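Side-chain contacts in GTPase activator-like protein (Chaetomium thermophilum, PDB 5HIU), which probably stimulates GTP hydrolysis by a small GTPase as a full-length protein, represented here by its N-terminal helical part: residues 113-118 and 144-149; 121-126 and 184-189; 257-262 and 315-320. All coordinates share one frame; numbering follows the deposited sequence.

All three contacts join helices of an all-helical, elongated N-terminal region. Contact 1 is buried and rests on two aromatic rings. Contact 2 lies at the surface and depends on one polar pair, a carboxylate and an amide. Contact 3 is partly buried and mixes an imidazole with a serine and a valine, and adds a close cysteine-serine approach. Contacts 1 and 2 share helix 115-126, and their centres are about 9 Å apart. W146 of contact 1 packs on L122 and L187 of contact 2, so the buried aromatic contact adjoins the layer under the surface hydrogen bond. Contact 3 sits further along the chain, its centre about 33 Å from that of contact 1, and touches neither.

Contact 1: residues 113-118 and 144-149; sequences KDFCYQ and TLWLNQ
F115 and W146 are the closest residues of the two backbones, with F115 CA 9.1 Å from W146 CA, so the helical residues 115-118 and the segment 144-149 meet through long side chains. The two rings form a T-shaped (edge-to-face) pair. F115 supplies the edge and W146 the face. The centroids of the F115 ring and the five-membered ring of W146 are 5.1 Å apart, and the planes stand at 76°. F115 CE1 does most of the touching. It sits above the indole, off toward the rim, and its shortest approach is 3.6 Å to W146 CD2. F115 CZ meets the root of the indole instead, 4.0 Å from W146 CB, which lies in the plane of the phenyl ring. With chi1 at -173°, F115 CG lies anti to N, and the ring end comes nearer to W146 than the direction of CB suggests.

The six-membered end of the indole reaches Q118. There W146 CH2 rests 3.9 Å from Q118 CB, an apolar contact along the base of the glutamine. The Q118 amide is turned by 56° from the indole plane. Q118 NE2 donates a hydrogen bond to the carbonyl oxygen of L106, which holds this buried amide. At the outer margin, Q149 OE1 lies 4.0 Å from F115 CD1. This is a van der Waals contact, and the glutamine belongs to the exposed side of the interface.

Further helices close around the pair. F115 also touches N183 and W146 touches L187, both of helix 179-198, while Q118 meets W82 of helix 75-89. The arrangement is an edge-to-face aromatic pair in the core between helix 115-126 and helix 139-163, in an elongated all-helical fold consistent with an alpha solenoid.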
ATOM      1  N   LYS A 113      10.101 -23.798  -8.819  1.00 67.89           N
ATOM      2  CA  LYS A 113       9.844 -23.480 -10.220  1.00 64.79           C
ATOM      3  C   LYS A 113       8.363 -23.507 -10.589  1.00 59.57           C
ATOM      4  O   LYS A 113       7.981 -22.942 -11.599  1.00 61.87           O
ATOM      5  CB  LYS A 113      10.581 -24.465 -11.121  1.00 68.06           C
ATOM      6  CG  LYS A 113      12.087 -24.465 -10.954  1.00 71.69           C
ATOM      7  CD  LYS A 113      12.706 -25.646 -11.687  1.00 74.84           C
ATOM      8  CE  LYS A 113      12.443 -25.575 -13.186  1.00 75.66           C
ATOM      9  NZ  LYS A 113      13.493 -26.301 -13.966  1.00 80.43           N
ATOM     10  N   ASP A 114       7.536 -24.158  -9.771  1.00 58.21           N
ATOM     11  CA  ASP A 114       6.111 -24.319 -10.052  1.00 54.40           C
ATOM     12  C   ASP A 114       5.209 -23.253  -9.419  1.00 53.94           C
ATOM     13  O   ASP A 114       3.993 -23.336  -9.512  1.00 60.34           O
ATOM     14  CB  ASP A 114       5.642 -25.696  -9.581  1.00 54.97           C
ATOM     15  CG  ASP A 114       6.327 -26.830 -10.301  1.00 57.04           C
ATOM     16  OD1 ASP A 114       7.114 -26.588 -11.235  1.00 61.46           O
ATOM     17  OD2 ASP A 114       6.072 -27.985  -9.919  1.00 58.39           O
ATOM     18  N   PHE A 115       5.765 -22.241  -8.787  1.00 54.17           N
ATOM     19  CA  PHE A 115       4.907 -21.285  -8.106  1.00 55.72           C
ATOM     20  C   PHE A 115       3.841 -20.659  -9.035  1.00 49.40           C
ATOM     21  O   PHE A 115       2.719 -20.397  -8.611  1.00 51.76           O
ATOM     22  CB  PHE A 115       5.769 -20.211  -7.436  1.00 58.58           C
ATOM     23  CG  PHE A 115       4.996 -19.254  -6.573  1.00 62.90           C
ATOM     24  CD1 PHE A 115       4.457 -19.668  -5.367  1.00 64.30           C
ATOM     25  CD2 PHE A 115       4.820 -17.935  -6.964  1.00 68.96           C
ATOM     26  CE1 PHE A 115       3.762 -18.788  -4.563  1.00 67.57           C
ATOM     27  CE2 PHE A 115       4.134 -17.051  -6.161  1.00 69.22           C
ATOM     28  CZ  PHE A 115       3.594 -17.478  -4.961  1.00 68.44           C
ATOM     29  N   CYS A 116       4.182 -20.419 -10.291  1.00 48.60           N
ATOM     30  CA  CYS A 116       3.243 -19.791 -11.210  1.00 48.26           C
ATOM     31  C   CYS A 116       1.995 -20.669 -11.294  1.00 52.71           C
ATOM     32  O   CYS A 116       0.874 -20.182 -11.166  1.00 57.19           O
ATOM     33  CB  CYS A 116       3.876 -19.530 -12.581  1.00 47.13           C
ATOM     34  SG  CYS A 116       4.490 -21.002 -13.444  1.00 56.19           S
ATOM     35  N   TYR A 117       2.196 -21.978 -11.424  1.00 52.97           N
ATOM     36  CA  TYR A 117       1.095 -22.918 -11.465  1.00 50.02           C
ATOM     37  C   TYR A 117       0.238 -22.924 -10.187  1.00 51.48           C
ATOM     38  O   TYR A 117      -1.002 -22.971 -10.260  1.00 51.07           O
ATOM     39  CB  TYR A 117       1.647 -24.313 -11.732  1.00 55.95           C
ATOM     40  CG  TYR A 117       2.135 -24.526 -13.155  1.00 58.43           C
ATOM     41  CD1 TYR A 117       1.241 -24.517 -14.218  1.00 55.62           C
ATOM     42  CD2 TYR A 117       3.475 -24.765 -13.433  1.00 61.38           C
ATOM     43  CE1 TYR A 117       1.663 -24.714 -15.509  1.00 56.37           C
ATOM     44  CE2 TYR A 117       3.908 -24.979 -14.743  1.00 63.27           C
ATOM     45  CZ  TYR A 117       2.991 -24.956 -15.771  1.00 59.51           C
ATOM     46  OH  TYR A 117       3.380 -25.162 -17.076  1.00 65.76           O
ATOM     47  N   GLN A 118       0.885 -22.874  -9.024  1.00 48.74           N
ATOM     48  CA  GLN A 118       0.157 -22.836  -7.755  1.00 50.83           C
ATOM     49  C   GLN A 118      -0.756 -21.615  -7.661  1.00 52.14           C
ATOM     50  O   GLN A 118      -1.930 -21.738  -7.322  1.00 56.65           O
ATOM     51  CB  GLN A 118       1.112 -22.756  -6.587  1.00 51.00           C
ATOM     52  CG  GLN A 118       2.120 -23.853  -6.519  1.00 54.16           C
ATOM     53  CD  GLN A 118       2.662 -23.955  -5.138  1.00 50.70           C
ATOM     54  OE1 GLN A 118       3.679 -23.358  -4.832  1.00 50.75           O
ATOM     55  NE2 GLN A 118       1.955 -24.657  -4.279  1.00 53.03           N
ATOM     56  N   THR A 144      -0.294 -14.699   2.905  1.00 63.57           N
ATOM     57  CA  THR A 144       0.765 -13.997   3.591  1.00 62.91           C
ATOM     58  C   THR A 144       2.073 -14.736   3.426  1.00 61.16           C
ATOM     59  O   THR A 144       3.120 -14.132   3.251  1.00 68.47           O
ATOM     60  CB  THR A 144       0.422 -13.841   5.073  1.00 66.02           C
ATOM     61  OG1 THR A 144      -0.765 -13.037   5.184  1.00 61.32           O
ATOM     62  CG2 THR A 144       1.591 -13.201   5.846  1.00 64.29           C
ATOM     63  N   LEU A 145       2.015 -16.050   3.481  1.00 66.50           N
ATOM     64  CA  LEU A 145       3.211 -16.856   3.310  1.00 68.50           C
ATOM     65  C   LEU A 145       3.774 -16.618   1.907  1.00 65.50           C
ATOM     66  O   LEU A 145       4.919 -16.217   1.720  1.00 68.22           O
ATOM     67  CB  LEU A 145       2.848 -18.315   3.521  1.00 70.46           C
ATOM     68  CG  LEU A 145       3.943 -19.371   3.419  1.00 77.44           C
ATOM     69  CD1 LEU A 145       5.268 -18.879   3.990  1.00 77.85           C
ATOM     70  CD2 LEU A 145       3.448 -20.636   4.122  1.00 77.03           C
ATOM     71  N   TRP A 146       2.919 -16.819   0.924  1.00 59.22           N
ATOM     72  CA  TRP A 146       3.285 -16.641  -0.463  1.00 58.08           C
ATOM     73  C   TRP A 146       3.815 -15.241  -0.813  1.00 57.54           C
ATOM     74  O   TRP A 146       4.623 -15.103  -1.726  1.00 53.30           O
ATOM     75  CB  TRP A 146       2.057 -16.960  -1.316  1.00 54.52           C
ATOM     76  CG  TRP A 146       1.819 -18.409  -1.485  1.00 52.44           C
ATOM     77  CD1 TRP A 146       2.459 -19.438  -0.856  1.00 52.84           C
ATOM     78  CD2 TRP A 146       0.871 -18.999  -2.356  1.00 48.09           C
ATOM     79  NE1 TRP A 146       1.960 -20.633  -1.296  1.00 49.88           N
ATOM     80  CE2 TRP A 146       0.988 -20.387  -2.221  1.00 46.58           C
ATOM     81  CE3 TRP A 146      -0.061 -18.484  -3.248  1.00 46.11           C
ATOM     82  CZ2 TRP A 146       0.201 -21.263  -2.926  1.00 52.01           C
ATOM     83  CZ3 TRP A 146      -0.846 -19.354  -3.946  1.00 49.19           C
ATOM     84  CH2 TRP A 146      -0.703 -20.736  -3.792  1.00 52.09           C
ATOM     85  N   LEU A 147       3.344 -14.214  -0.114  1.00 59.35           N
ATOM     86  CA  LEU A 147       3.829 -12.865  -0.342  1.00 59.10           C
ATOM     87  C   LEU A 147       5.301 -12.798  -0.033  1.00 56.09           C
ATOM     88  O   LEU A 147       6.082 -12.222  -0.790  1.00 46.99           O
ATOM     89  CB  LEU A 147       3.129 -11.856   0.569  1.00 63.19           C
ATOM     90  CG  LEU A 147       2.020 -11.014  -0.023  1.00 59.62           C
ATOM     91  CD1 LEU A 147       1.489 -10.114   1.083  1.00 63.80           C
ATOM     92  CD2 LEU A 147       2.521 -10.190  -1.188  1.00 56.89           C
ATOM     93  N   ASN A 148       5.661 -13.357   1.122  1.00 60.32           N
ATOM     94  CA  ASN A 148       7.041 -13.371   1.553  1.00 60.15           C
ATOM     95  C   ASN A 148       7.845 -14.090   0.473  1.00 61.34           C
ATOM     96  O   ASN A 148       8.765 -13.522  -0.098  1.00 60.96           O
ATOM     97  CB  ASN A 148       7.149 -14.066   2.903  1.00 65.53           C
ATOM     98  CG  ASN A 148       8.529 -13.943   3.540  1.00 68.87           C
ATOM     99  OD1 ASN A 148       9.183 -12.908   3.488  1.00 70.23           O
ATOM    100  ND2 ASN A 148       8.957 -15.003   4.176  1.00 79.39           N
ATOM    101  N   GLN A 149       7.452 -15.317   0.156  1.00 63.13           N
ATOM    102  CA  GLN A 149       8.118 -16.077  -0.881  1.00 61.52           C
ATOM    103  C   GLN A 149       8.214 -15.240  -2.130  1.00 59.11           C
ATOM    104  O   GLN A 149       9.314 -15.057  -2.670  1.00 62.70           O
ATOM    105  CB  GLN A 149       7.345 -17.344  -1.224  1.00 66.46           C
ATOM    106  CG  GLN A 149       7.571 -18.526  -0.293  1.00 76.68           C
ATOM    107  CD  GLN A 149       6.916 -19.806  -0.812  1.00 84.88           C
ATOM    108  OE1 GLN A 149       6.676 -19.976  -2.030  1.00 79.86           O
ATOM    109  NE2 GLN A 149       6.615 -20.719   0.112  1.00 87.07           N
TER

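Contact 2: residues 121-126 and 184-189; sequences ALEQLT and LSQLFA
E123 and Q186 reach out from their helices and meet at their polar ends. They form the whole direct contact between 121-126 and 184-189. The tight part is a single hydrogen bond, from Q186 NE2 to E123 OE1, at an N-H...O angle of 156°. The modelled length of 2.5 Å between Q186 NE2 and E123 OE1 is very short, so its exact value is doubtful. Both chains are extended beyond CG, and the side chains cross at about a right angle. The carboxylate and amide planes are 38° apart. Q186 CG also comes to 3.6 Å from E123 OE1, which brings the aliphatic part of the glutamine against the acid.

The rest is looser. E123 OE2 is 3.3 Å from Q186 NE2, but the angle there is poor. E123 OE2 instead accepts a hydrogen bond from Q124 NE2 at 3.3 Å, through its anti lone pair and close to the amide plane of Q124. The carboxylate thus takes one amide donor on each oxygen. E123, Q124 and Q186 are all partly exposed.

Beneath the polar pair, helix 139-163 touches both helices: L122 packs on its W146 and L142, and L187 on its A150. Farther out, L122 also meets F103 of helix 96-107, and F188 lies against helix 224-240.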
ATOM      1  N   ALA A 121      -3.547 -22.001 -10.018  1.00 51.17           N
ATOM      2  CA  ALA A 121      -4.456 -22.975  -9.463  1.00 51.38           C
ATOM      3  C   ALA A 121      -5.308 -22.319  -8.417  1.00 53.05           C
ATOM      4  O   ALA A 121      -6.544 -22.402  -8.458  1.00 55.30           O
ATOM      5  CB  ALA A 121      -3.701 -24.135  -8.853  1.00 55.14           C
ATOM      6  N   LEU A 122      -4.661 -21.655  -7.473  1.00 48.52           N
ATOM      7  CA  LEU A 122      -5.418 -21.078  -6.379  1.00 52.61           C
ATOM      8  C   LEU A 122      -6.402 -20.035  -6.918  1.00 54.54           C
ATOM      9  O   LEU A 122      -7.576 -20.030  -6.572  1.00 53.74           O
ATOM     10  CB  LEU A 122      -4.491 -20.477  -5.340  1.00 50.06           C
ATOM     11  CG  LEU A 122      -5.204 -19.966  -4.087  1.00 53.43           C
ATOM     12  CD1 LEU A 122      -6.052 -21.048  -3.427  1.00 56.52           C
ATOM     13  CD2 LEU A 122      -4.183 -19.452  -3.098  1.00 54.78           C
ATOM     14  N   GLU A 123      -5.905 -19.180  -7.799  1.00 55.91           N
ATOM     15  CA  GLU A 123      -6.711 -18.169  -8.434  1.00 56.89           C
ATOM     16  C   GLU A 123      -7.942 -18.795  -9.078  1.00 62.80           C
ATOM     17  O   GLU A 123      -9.048 -18.288  -8.892  1.00 69.96           O
ATOM     18  CB  GLU A 123      -5.853 -17.425  -9.454  1.00 59.79           C
ATOM     19  CG  GLU A 123      -6.594 -16.618 -10.500  1.00 68.54           C
ATOM     20  CD  GLU A 123      -5.637 -16.069 -11.543  1.00 69.70           C
ATOM     21  OE1 GLU A 123      -4.789 -15.251 -11.153  1.00 60.19           O
ATOM     22  OE2 GLU A 123      -5.715 -16.472 -12.734  1.00 73.76           O
ATOM     23  N   GLN A 124      -7.753 -19.899  -9.810  1.00 58.37           N
ATOM     24  CA  GLN A 124      -8.859 -20.582 -10.472  1.00 54.72           C
ATOM     25  C   GLN A 124      -9.735 -21.323  -9.508  1.00 56.99           C
ATOM     26  O   GLN A 124     -10.930 -21.376  -9.705  1.00 61.97           O
ATOM     27  CB  GLN A 124      -8.359 -21.560 -11.517  1.00 57.66           C
ATOM     28  CG  GLN A 124      -7.666 -20.886 -12.684  1.00 60.07           C
ATOM     29  CD  GLN A 124      -8.543 -19.861 -13.397  1.00 63.84           C
ATOM     30  OE1 GLN A 124      -9.667 -20.161 -13.821  1.00 59.93           O
ATOM     31  NE2 GLN A 124      -8.022 -18.639 -13.539  1.00 68.12           N
ATOM     32  N   LEU A 125      -9.150 -21.908  -8.471  1.00 61.16           N
ATOM     33  CA  LEU A 125      -9.931 -22.603  -7.453  1.00 59.33           C
ATOM     34  C   LEU A 125     -10.896 -21.633  -6.798  1.00 63.71           C
ATOM     35  O   LEU A 125     -12.070 -21.949  -6.584  1.00 68.45           O
ATOM     36  CB  LEU A 125      -9.021 -23.223  -6.385  1.00 57.72           C
ATOM     37  CG  LEU A 125      -9.703 -24.067  -5.307  1.00 59.37           C
ATOM     38  CD1 LEU A 125     -10.364 -25.270  -5.953  1.00 61.02           C
ATOM     39  CD2 LEU A 125      -8.766 -24.518  -4.187  1.00 57.63           C
ATOM     40  N   THR A 126     -10.398 -20.444  -6.489  1.00 61.30           N
ATOM     41  CA  THR A 126     -11.185 -19.445  -5.775  1.00 61.23           C
ATOM     42  C   THR A 126     -12.028 -18.571  -6.707  1.00 66.33           C
ATOM     43  O   THR A 126     -12.878 -17.818  -6.229  1.00 68.37           O
ATOM     44  CB  THR A 126     -10.275 -18.520  -4.954  1.00 57.29           C
ATOM     45  OG1 THR A 126      -9.361 -17.851  -5.837  1.00 58.25           O
ATOM     46  CG2 THR A 126      -9.483 -19.308  -3.936  1.00 54.88           C
ATOM     47  N   LEU A 184       4.560 -11.945  -8.680  1.00 54.08           N
ATOM     48  CA  LEU A 184       4.306 -11.026  -7.585  1.00 54.00           C
ATOM     49  C   LEU A 184       3.093 -10.129  -7.886  1.00 49.29           C
ATOM     50  O   LEU A 184       2.213  -9.984  -7.063  1.00 45.18           O
ATOM     51  CB  LEU A 184       5.575 -10.212  -7.317  1.00 54.23           C
ATOM     52  CG  LEU A 184       5.550  -9.210  -6.164  1.00 57.34           C
ATOM     53  CD1 LEU A 184       5.318  -9.894  -4.829  1.00 59.68           C
ATOM     54  CD2 LEU A 184       6.840  -8.383  -6.132  1.00 55.81           C
ATOM     55  N   SER A 185       3.013  -9.566  -9.081  1.00 47.98           N
ATOM     56  CA  SER A 185       1.831  -8.778  -9.418  1.00 46.17           C
ATOM     57  C   SER A 185       0.583  -9.572  -9.251  1.00 43.34           C
ATOM     58  O   SER A 185      -0.374  -9.104  -8.678  1.00 48.88           O
ATOM     59  CB  SER A 185       1.886  -8.314 -10.845  1.00 44.54           C
ATOM     60  OG  SER A 185       3.027  -7.534 -10.992  1.00 50.34           O
ATOM     61  N   GLN A 186       0.598 -10.784  -9.779  1.00 43.69           N
ATOM     62  CA  GLN A 186      -0.600 -11.557  -9.875  1.00 44.85           C
ATOM     63  C   GLN A 186      -1.082 -11.978  -8.492  1.00 45.62           C
ATOM     64  O   GLN A 186      -2.300 -12.045  -8.238  1.00 43.45           O
ATOM     65  CB  GLN A 186      -0.367 -12.766 -10.746  1.00 52.74           C
ATOM     66  CG  GLN A 186      -1.652 -13.522 -10.983  1.00 63.24           C
ATOM     67  CD  GLN A 186      -1.536 -14.548 -12.067  1.00 71.16           C
ATOM     68  OE1 GLN A 186      -0.458 -14.773 -12.611  1.00 85.45           O
ATOM     69  NE2 GLN A 186      -2.652 -15.182 -12.395  1.00 80.29           N
ATOM     70  N   LEU A 187      -0.123 -12.215  -7.598  1.00 39.68           N
ATOM     71  CA  LEU A 187      -0.419 -12.498  -6.225  1.00 38.52           C
ATOM     72  C   LEU A 187      -1.021 -11.281  -5.493  1.00 41.00           C
ATOM     73  O   LEU A 187      -2.024 -11.425  -4.771  1.00 40.34           O
ATOM     74  CB  LEU A 187       0.854 -12.996  -5.520  1.00 44.19           C
ATOM     75  CG  LEU A 187       0.789 -13.295  -4.031  1.00 45.19           C
ATOM     76  CD1 LEU A 187      -0.202 -14.389  -3.684  1.00 44.50           C
ATOM     77  CD2 LEU A 187       2.171 -13.705  -3.582  1.00 56.46           C
ATOM     78  N   PHE A 188      -0.420 -10.102  -5.660  1.00 38.83           N
ATOM     79  CA  PHE A 188      -0.993  -8.866  -5.106  1.00 43.13           C
ATOM     80  C   PHE A 188      -2.434  -8.726  -5.598  1.00 40.30           C
ATOM     81  O   PHE A 188      -3.346  -8.463  -4.809  1.00 39.92           O
ATOM     82  CB  PHE A 188      -0.239  -7.600  -5.576  1.00 46.31           C
ATOM     83  CG  PHE A 188       1.039  -7.298  -4.829  1.00 47.05           C
ATOM     84  CD1 PHE A 188       1.047  -7.160  -3.471  1.00 45.96           C
ATOM     85  CD2 PHE A 188       2.226  -7.080  -5.526  1.00 53.25           C
ATOM     86  CE1 PHE A 188       2.206  -6.851  -2.803  1.00 48.36           C
ATOM     87  CE2 PHE A 188       3.399  -6.778  -4.865  1.00 46.81           C
ATOM     88  CZ  PHE A 188       3.386  -6.671  -3.505  1.00 50.20           C
ATOM     89  N   ALA A 189      -2.642  -8.898  -6.895  1.00 36.36           N
ATOM     90  CA  ALA A 189      -4.014  -8.858  -7.421  1.00 44.94           C
ATOM     91  C   ALA A 189      -4.887  -9.851  -6.646  1.00 48.35           C
ATOM     92  O   ALA A 189      -5.977  -9.507  -6.234  1.00 49.80           O
ATOM     93  CB  ALA A 189      -4.057  -9.164  -8.915  1.00 42.59           C
TER

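Contact 3: residues 257-262 and 315-320; sequences SIHCLV and ALSVLQ
The imidazole of H259 is the one flat side chain here, and S317 and V318 meet it obliquely from opposite sides of its plane. S317 OG comes from one side and V318 CG2 from the other. The backbone carbon C of S317 lies in the ring plane, beyond the edge. The ring therefore points into the step between two consecutive residues of the partner helix. This is helix-on-helix packing in an elongated all-helical fold consistent with an alpha solenoid. It joins the C-terminal end of helix 245-261 to helix 302-322.

The two helical segments run at right angles, with a signed crossing angle of 90° and axes 8.5 Å apart at closest approach. The backbones come near at C260 and S317, whose CA atoms are 5.9 Å apart. Small side chains allow this. C260 CB and S317 CB are 4.1 Å apart, and C260 CA is also 4.1 Å from S317 OG. C260 touches R313, one turn earlier on the partner helix.

H259 has CG anti to its backbone N (chi1 179°), which carries the ring across to the partner helix. It is buried, and A269 and W270 of helix 266-277 also touch it. V318 is shared as well, since it packs on L289 of helix 281-294 and on I273. The carbonyl oxygen of H259 accepts a hydrogen bond from Q266 NE2, which holds the end of helix 245-261 to the start of the next helix.

One ring carbon takes both approaches: H259 CD2 lies 3.0 Å from S317 OG and 3.5 Å from V318 CG2.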
ATOM      1  N   SER A 257       4.785   8.648   3.574  1.00 62.48           N
ATOM      2  CA  SER A 257       6.089   8.706   2.959  1.00 66.44           C
ATOM      3  C   SER A 257       5.980   8.518   1.452  1.00 59.37           C
ATOM      4  O   SER A 257       6.596   9.244   0.690  1.00 64.60           O
ATOM      5  CB  SER A 257       7.008   7.682   3.623  1.00 71.81           C
ATOM      6  OG  SER A 257       7.219   8.055   4.990  1.00 80.67           O
ATOM      7  N   ILE A 258       5.189   7.559   1.008  1.00 60.46           N
ATOM      8  CA  ILE A 258       5.038   7.338  -0.427  1.00 59.36           C
ATOM      9  C   ILE A 258       4.428   8.584  -1.034  1.00 58.68           C
ATOM     10  O   ILE A 258       4.850   9.051  -2.090  1.00 55.70           O
ATOM     11  CB  ILE A 258       4.152   6.127  -0.719  1.00 56.09           C
ATOM     12  CG1 ILE A 258       4.898   4.837  -0.400  1.00 56.37           C
ATOM     13  CG2 ILE A 258       3.723   6.112  -2.175  1.00 59.58           C
ATOM     14  CD1 ILE A 258       3.972   3.674  -0.080  1.00 55.62           C
ATOM     15  N   HIS A 259       3.423   9.103  -0.335  1.00 60.06           N
ATOM     16  CA  HIS A 259       2.712  10.317  -0.730  1.00 62.78           C
ATOM     17  C   HIS A 259       3.647  11.454  -1.007  1.00 66.80           C
ATOM     18  O   HIS A 259       3.513  12.154  -2.002  1.00 67.62           O
ATOM     19  CB  HIS A 259       1.789  10.750   0.395  1.00 59.71           C
ATOM     20  CG  HIS A 259       1.034  12.000   0.108  1.00 59.04           C
ATOM     21  ND1 HIS A 259       0.120  12.099  -0.917  1.00 60.46           N
ATOM     22  CD2 HIS A 259       1.025  13.193   0.740  1.00 60.75           C
ATOM     23  CE1 HIS A 259      -0.405  13.310  -0.916  1.00 63.00           C
ATOM     24  NE2 HIS A 259       0.134  13.995   0.074  1.00 63.04           N
ATOM     25  N   CYS A 260       4.577  11.648  -0.090  1.00 69.57           N
ATOM     26  CA  CYS A 260       5.536  12.699  -0.226  1.00 76.47           C
ATOM     27  C   CYS A 260       6.605  12.319  -1.241  1.00 76.83           C
ATOM     28  O   CYS A 260       6.746  12.980  -2.271  1.00 73.67           O
ATOM     29  CB  CYS A 260       6.169  12.997   1.116  1.00 78.89           C
ATOM     30  SG  CYS A 260       7.105  14.513   0.993  1.00 84.54           S
ATOM     31  N   LEU A 261       7.314  11.222  -0.961  1.00 74.28           N
ATOM     32  CA  LEU A 261       8.559  10.868  -1.660  1.00 70.21           C
ATOM     33  C   LEU A 261       8.405  10.257  -3.038  1.00 68.14           C
ATOM     34  O   LEU A 261       9.349  10.299  -3.787  1.00 73.10           O
ATOM     35  CB  LEU A 261       9.395   9.899  -0.817  1.00 68.28           C
ATOM     36  CG  LEU A 261       9.756  10.386   0.589  1.00 66.85           C
ATOM     37  CD1 LEU A 261      10.457   9.309   1.392  1.00 66.35           C
ATOM     38  CD2 LEU A 261      10.629  11.617   0.518  1.00 70.72           C
ATOM     39  N   VAL A 262       7.252   9.676  -3.374  1.00 64.64           N
ATOM     40  CA  VAL A 262       7.085   9.000  -4.666  1.00 61.20           C
ATOM     41  C   VAL A 262       6.019   9.703  -5.482  1.00 60.80           C
ATOM     42  O   VAL A 262       4.937   9.182  -5.670  1.00 62.24           O
ATOM     43  CB  VAL A 262       6.735   7.505  -4.520  1.00 56.19           C
ATOM     44  CG1 VAL A 262       6.694   6.835  -5.892  1.00 56.52           C
ATOM     45  CG2 VAL A 262       7.760   6.810  -3.642  1.00 55.99           C
ATOM     46  N   ALA A 315       4.128  13.820   6.872  1.00 70.54           N
ATOM     47  CA  ALA A 315       3.106  14.419   7.739  1.00 68.47           C
ATOM     48  C   ALA A 315       2.714  15.801   7.258  1.00 68.74           C
ATOM     49  O   ALA A 315       1.541  16.142   7.244  1.00 69.03           O
ATOM     50  CB  ALA A 315       3.599  14.505   9.175  1.00 70.50           C
ATOM     51  N   LEU A 316       3.699  16.591   6.863  1.00 66.05           N
ATOM     52  CA  LEU A 316       3.440  17.903   6.299  1.00 66.79           C
ATOM     53  C   LEU A 316       2.614  17.774   5.028  1.00 65.18           C
ATOM     54  O   LEU A 316       1.627  18.479   4.832  1.00 68.92           O
ATOM     55  CB  LEU A 316       4.763  18.619   5.976  1.00 71.71           C
ATOM     56  CG  LEU A 316       5.350  19.603   7.000  1.00 76.13           C
ATOM     57  CD1 LEU A 316       5.211  19.158   8.451  1.00 74.44           C
ATOM     58  CD2 LEU A 316       6.811  19.869   6.662  1.00 81.14           C
ATOM     59  N   SER A 317       3.047  16.880   4.157  1.00 60.92           N
ATOM     60  CA  SER A 317       2.417  16.691   2.866  1.00 58.38           C
ATOM     61  C   SER A 317       0.953  16.318   3.068  1.00 57.71           C
ATOM     62  O   SER A 317       0.049  16.880   2.436  1.00 56.85           O
ATOM     63  CB  SER A 317       3.143  15.565   2.114  1.00 59.86           C
ATOM     64  OG  SER A 317       2.842  15.579   0.734  1.00 58.12           O
ATOM     65  N   VAL A 318       0.735  15.360   3.960  1.00 51.80           N
ATOM     66  CA  VAL A 318      -0.589  14.800   4.167  1.00 52.03           C
ATOM     67  C   VAL A 318      -1.438  15.803   4.924  1.00 51.78           C
ATOM     68  O   VAL A 318      -2.635  15.926   4.672  1.00 48.02           O
ATOM     69  CB  VAL A 318      -0.520  13.433   4.906  1.00 49.80           C
ATOM     70  CG1 VAL A 318      -1.883  13.013   5.403  1.00 49.15           C
ATOM     71  CG2 VAL A 318       0.041  12.361   3.987  1.00 48.39           C
ATOM     72  N   LEU A 319      -0.804  16.531   5.840  1.00 57.26           N
ATOM     73  CA  LEU A 319      -1.499  17.560   6.620  1.00 58.00           C
ATOM     74  C   LEU A 319      -1.953  18.707   5.734  1.00 54.72           C
ATOM     75  O   LEU A 319      -3.060  19.195   5.856  1.00 54.19           O
ATOM     76  CB  LEU A 319      -0.628  18.087   7.774  1.00 57.61           C
ATOM     77  CG  LEU A 319      -0.619  17.176   9.009  1.00 57.39           C
ATOM     78  CD1 LEU A 319       0.478  17.540  10.020  1.00 58.42           C
ATOM     79  CD2 LEU A 319      -1.983  17.197   9.667  1.00 56.84           C
ATOM     80  N   GLN A 320      -1.095  19.138   4.836  1.00 54.67           N
ATOM     81  CA  GLN A 320      -1.462  20.217   3.944  1.00 55.37           C
ATOM     82  C   GLN A 320      -2.678  19.812   3.150  1.00 53.51           C
ATOM     83  O   GLN A 320      -3.560  20.602   2.918  1.00 59.76           O
ATOM     84  CB  GLN A 320      -0.311  20.526   3.005  1.00 56.62           C
ATOM     85  CG  GLN A 320      -0.642  21.540   1.936  1.00 59.10           C
ATOM     86  CD  GLN A 320       0.598  21.974   1.184  1.00 67.19           C
ATOM     87  OE1 GLN A 320       1.698  22.102   1.753  1.00 67.03           O
ATOM     88  NE2 GLN A 320       0.439  22.197  -0.104  1.00 70.14           N
TER